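Local coordinates for heme utilization cystosolic carrier protein HutX (Pectobacterium carotovorum, PDB 2PH0) that probably carries heme in the cytosol as a member of the ChuX/HutX heme-utilization family, at residues B[18-23]-B[29-34]. Sequence-based numbering, arbitrary orientation.
Sequences EDIAGK and FAVVEA
Val-31 turns both of its methyls onto helix 17-23: CG1 stands anti to the backbone N (chi1 179°), which leaves CG2 beside that nitrogen and anti to the carbonyl carbon, and the two branches meet two successive residues. On the facing helix, Ile-20 has CG1 anti to the carbonyl carbon (chi1 -65°) and CG2 anti to the backbone N, which leaves CG2, not the longer arm, as the branch nearest Val-31. The methyls meet flank to flank, Ile-20 CG2 lying 3.9 Å from Val-31 CG1, and the side chains cross at about a right angle. The other branch reaches closer to the helix backbone. Val-31 CG2 comes within 3.4 Å of Ala-21 CA and is also in contact with the alanine methyl, 3.6 Å from CB. Because alanine carries a single methyl, the valine can come up against the main chain itself, and the CA atoms of Ala-21 and Val-31 approach to 5.9 Å, the nearest such pair between the two segments.

The contact is entirely apolar, small in area and buried, with Val-31 providing the largest share of the surface. Ile-20 is further enclosed by Leu-5, Leu-8 and Leu-9 of helix 5-10, and Thr-26 packs on Val-31. The next residue along helix 28-33, Val-32, packs on the sheet, touching Cys-40 and Leu-42 of strand 40-44 together with Ala-109 and Ile-111 of strand 107-115. Glu-18 fastens helix 17-23 to the body of the chain through a salt bridge to Lys-135.

Val-31 thus joins two consecutive short helices linked by a brief connection, with helix 28-33 packed on the antiparallel sheet of this ChuX/HutX-family protein and helix 17-23 against that helix.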
ATOM      1  N   GLU B  18       0.133   5.494  15.066  1.00 27.42           N
ATOM      2  CA  GLU B  18      -0.323   4.111  15.022  1.00 26.19           C
ATOM      3  C   GLU B  18      -0.103   3.425  16.358  1.00 27.62           C
ATOM      4  O   GLU B  18      -0.963   2.675  16.824  1.00 24.40           O
ATOM      5  CB  GLU B  18       0.413   3.316  13.940  1.00 28.55           C
ATOM      6  CG  GLU B  18      -0.151   3.462  12.544  1.00 25.98           C
ATOM      7  CD  GLU B  18       0.304   4.723  11.852  1.00 25.46           C
ATOM      8  OE1 GLU B  18       1.112   5.484  12.439  1.00 26.82           O
ATOM      9  OE2 GLU B  18      -0.153   4.951  10.712  1.00 25.51           O
ATOM     10  N   ASP B  19       1.053   3.670  16.970  1.00 27.06           N
ATOM     11  CA  ASP B  19       1.360   3.062  18.261  1.00 28.67           C
ATOM     12  C   ASP B  19       0.470   3.619  19.364  1.00 26.57           C
ATOM     13  O   ASP B  19       0.140   2.922  20.320  1.00 24.80           O
ATOM     14  CB  ASP B  19       2.835   3.264  18.621  1.00 30.53           C
ATOM     15  CG  ASP B  19       3.770   2.512  17.690  1.00 38.97           C
ATOM     16  OD1 ASP B  19       3.421   1.382  17.283  1.00 37.49           O
ATOM     17  OD2 ASP B  19       4.856   3.042  17.373  1.00 44.59           O
ATOM     18  N   ILE B  20       0.073   4.876  19.229  1.00 23.65           N
ATOM     19  CA  ILE B  20      -0.795   5.487  20.220  1.00 19.35           C
ATOM     20  C   ILE B  20      -2.178   4.866  20.112  1.00 24.10           C
ATOM     21  O   ILE B  20      -2.845   4.642  21.116  1.00 25.35           O
ATOM     22  CB  ILE B  20      -0.876   7.013  20.017  1.00 25.58           C
ATOM     23  CG1 ILE B  20       0.505   7.630  20.260  1.00 23.90           C
ATOM     24  CG2 ILE B  20      -1.910   7.610  20.962  1.00 18.79           C
ATOM     25  CD1 ILE B  20       0.615   9.095  19.887  1.00 25.00           C
ATOM     26  N   ALA B  21      -2.601   4.579  18.884  1.00 23.44           N
ATOM     27  CA  ALA B  21      -3.899   3.967  18.662  1.00 22.01           C
ATOM     28  C   ALA B  21      -3.908   2.600  19.331  1.00 24.23           C
ATOM     29  O   ALA B  21      -4.890   2.211  19.961  1.00 24.11           O
ATOM     30  CB  ALA B  21      -4.163   3.817  17.167  1.00 24.45           C
ATOM     31  N   GLY B  22      -2.797   1.884  19.197  1.00 23.31           N
ATOM     32  CA  GLY B  22      -2.702   0.562  19.778  1.00 25.78           C
ATOM     33  C   GLY B  22      -2.691   0.626  21.286  1.00 25.64           C
ATOM     34  O   GLY B  22      -3.332  -0.185  21.949  1.00 27.52           O
ATOM     35  N   LYS B  23      -1.963   1.600  21.824  1.00 28.59           N
ATOM     36  CA  LYS B  23      -1.854   1.780  23.265  1.00 27.39           C
ATOM     37  C   LYS B  23      -3.226   2.037  23.875  1.00 29.61           C
ATOM     38  O   LYS B  23      -3.469   1.707  25.034  1.00 33.27           O
ATOM     39  CB  LYS B  23      -0.918   2.949  23.580  1.00 28.74           C
ATOM     40  CG  LYS B  23      -0.655   3.154  25.067  1.00 42.75           C
ATOM     41  CD  LYS B  23       0.344   4.279  25.313  1.00 37.71           C
ATOM     42  CE  LYS B  23       0.668   4.398  26.800  1.00 53.34           C
ATOM     43  NZ  LYS B  23       1.688   5.446  27.089  1.00 52.90           N
ATOM     44  N   PHE B  29      -8.042   6.757  13.291  1.00 16.78           N
ATOM     45  CA  PHE B  29      -8.868   7.954  13.170  1.00 17.34           C
ATOM     46  C   PHE B  29      -9.245   8.510  14.535  1.00 19.05           C
ATOM     47  O   PHE B  29      -9.325   9.728  14.718  1.00 14.45           O
ATOM     48  CB  PHE B  29     -10.154   7.696  12.386  1.00 18.27           C
ATOM     49  CG  PHE B  29     -10.999   8.936  12.213  1.00 23.78           C
ATOM     50  CD1 PHE B  29     -10.534  10.007  11.451  1.00 20.19           C
ATOM     51  CD2 PHE B  29     -12.234   9.051  12.846  1.00 25.53           C
ATOM     52  CE1 PHE B  29     -11.283  11.175  11.322  1.00 23.53           C
ATOM     53  CE2 PHE B  29     -12.993  10.217  12.723  1.00 24.46           C
ATOM     54  CZ  PHE B  29     -12.515  11.279  11.959  1.00 21.06           C
ATOM     55  N   ALA B  30      -9.492   7.617  15.486  1.00 20.38           N
ATOM     56  CA  ALA B  30      -9.857   8.035  16.837  1.00 22.16           C
ATOM     57  C   ALA B  30      -8.739   8.907  17.414  1.00 21.64           C
ATOM     58  O   ALA B  30      -8.998   9.951  18.020  1.00 17.87           O
ATOM     59  CB  ALA B  30     -10.094   6.809  17.722  1.00 18.88           C
ATOM     60  N   VAL B  31      -7.497   8.480  17.210  1.00 18.38           N
ATOM     61  CA  VAL B  31      -6.347   9.230  17.691  1.00 18.69           C
ATOM     62  C   VAL B  31      -6.240  10.579  16.984  1.00 22.98           C
ATOM     63  O   VAL B  31      -6.055  11.606  17.629  1.00 18.44           O
ATOM     64  CB  VAL B  31      -5.037   8.440  17.469  1.00 20.53           C
ATOM     65  CG1 VAL B  31      -3.853   9.245  17.949  1.00 18.50           C
ATOM     66  CG2 VAL B  31      -5.109   7.117  18.210  1.00 26.48           C
ATOM     67  N   VAL B  32      -6.374  10.579  15.660  1.00 17.68           N
ATOM     68  CA  VAL B  32      -6.275  11.815  14.884  1.00 16.57           C
ATOM     69  C   VAL B  32      -7.358  12.824  15.243  1.00 21.43           C
ATOM     70  O   VAL B  32      -7.101  14.032  15.323  1.00 18.54           O
ATOM     71  CB  VAL B  32      -6.314  11.496  13.377  1.00 19.41           C
ATOM     72  CG1 VAL B  32      -6.407  12.773  12.553  1.00 16.36           C
ATOM     73  CG2 VAL B  32      -5.056  10.721  13.007  1.00 14.99           C
ATOM     74  N   GLU B  33      -8.563  12.314  15.470  1.00 15.10           N
ATOM     75  CA  GLU B  33      -9.724  13.116  15.832  1.00 22.45           C
ATOM     76  C   GLU B  33      -9.506  13.799  17.182  1.00 22.66           C
ATOM     77  O   GLU B  33     -10.129  14.821  17.485  1.00 22.33           O
ATOM     78  CB  GLU B  33     -10.943  12.190  15.891  1.00 19.78           C
ATOM     79  CG  GLU B  33     -12.255  12.816  16.273  1.00 27.67           C
ATOM     80  CD  GLU B  33     -13.399  11.831  16.115  1.00 30.28           C
ATOM     81  OE1 GLU B  33     -13.375  10.766  16.779  1.00 30.03           O
ATOM     82  OE2 GLU B  33     -14.318  12.120  15.320  1.00 38.98           O
ATOM     83  N   ALA B  34      -8.617  13.224  17.983  1.00 19.12           N
ATOM     84  CA  ALA B  34      -8.314  13.752  19.309  1.00 24.54           C
ATOM     85  C   ALA B  34      -7.118  14.700  19.341  1.00 22.49           C
ATOM     86  O   ALA B  34      -6.799  15.258  20.390  1.00 21.49           O
ATOM     87  CB  ALA B  34      -8.077  12.605  20.272  1.00 23.97           C
TER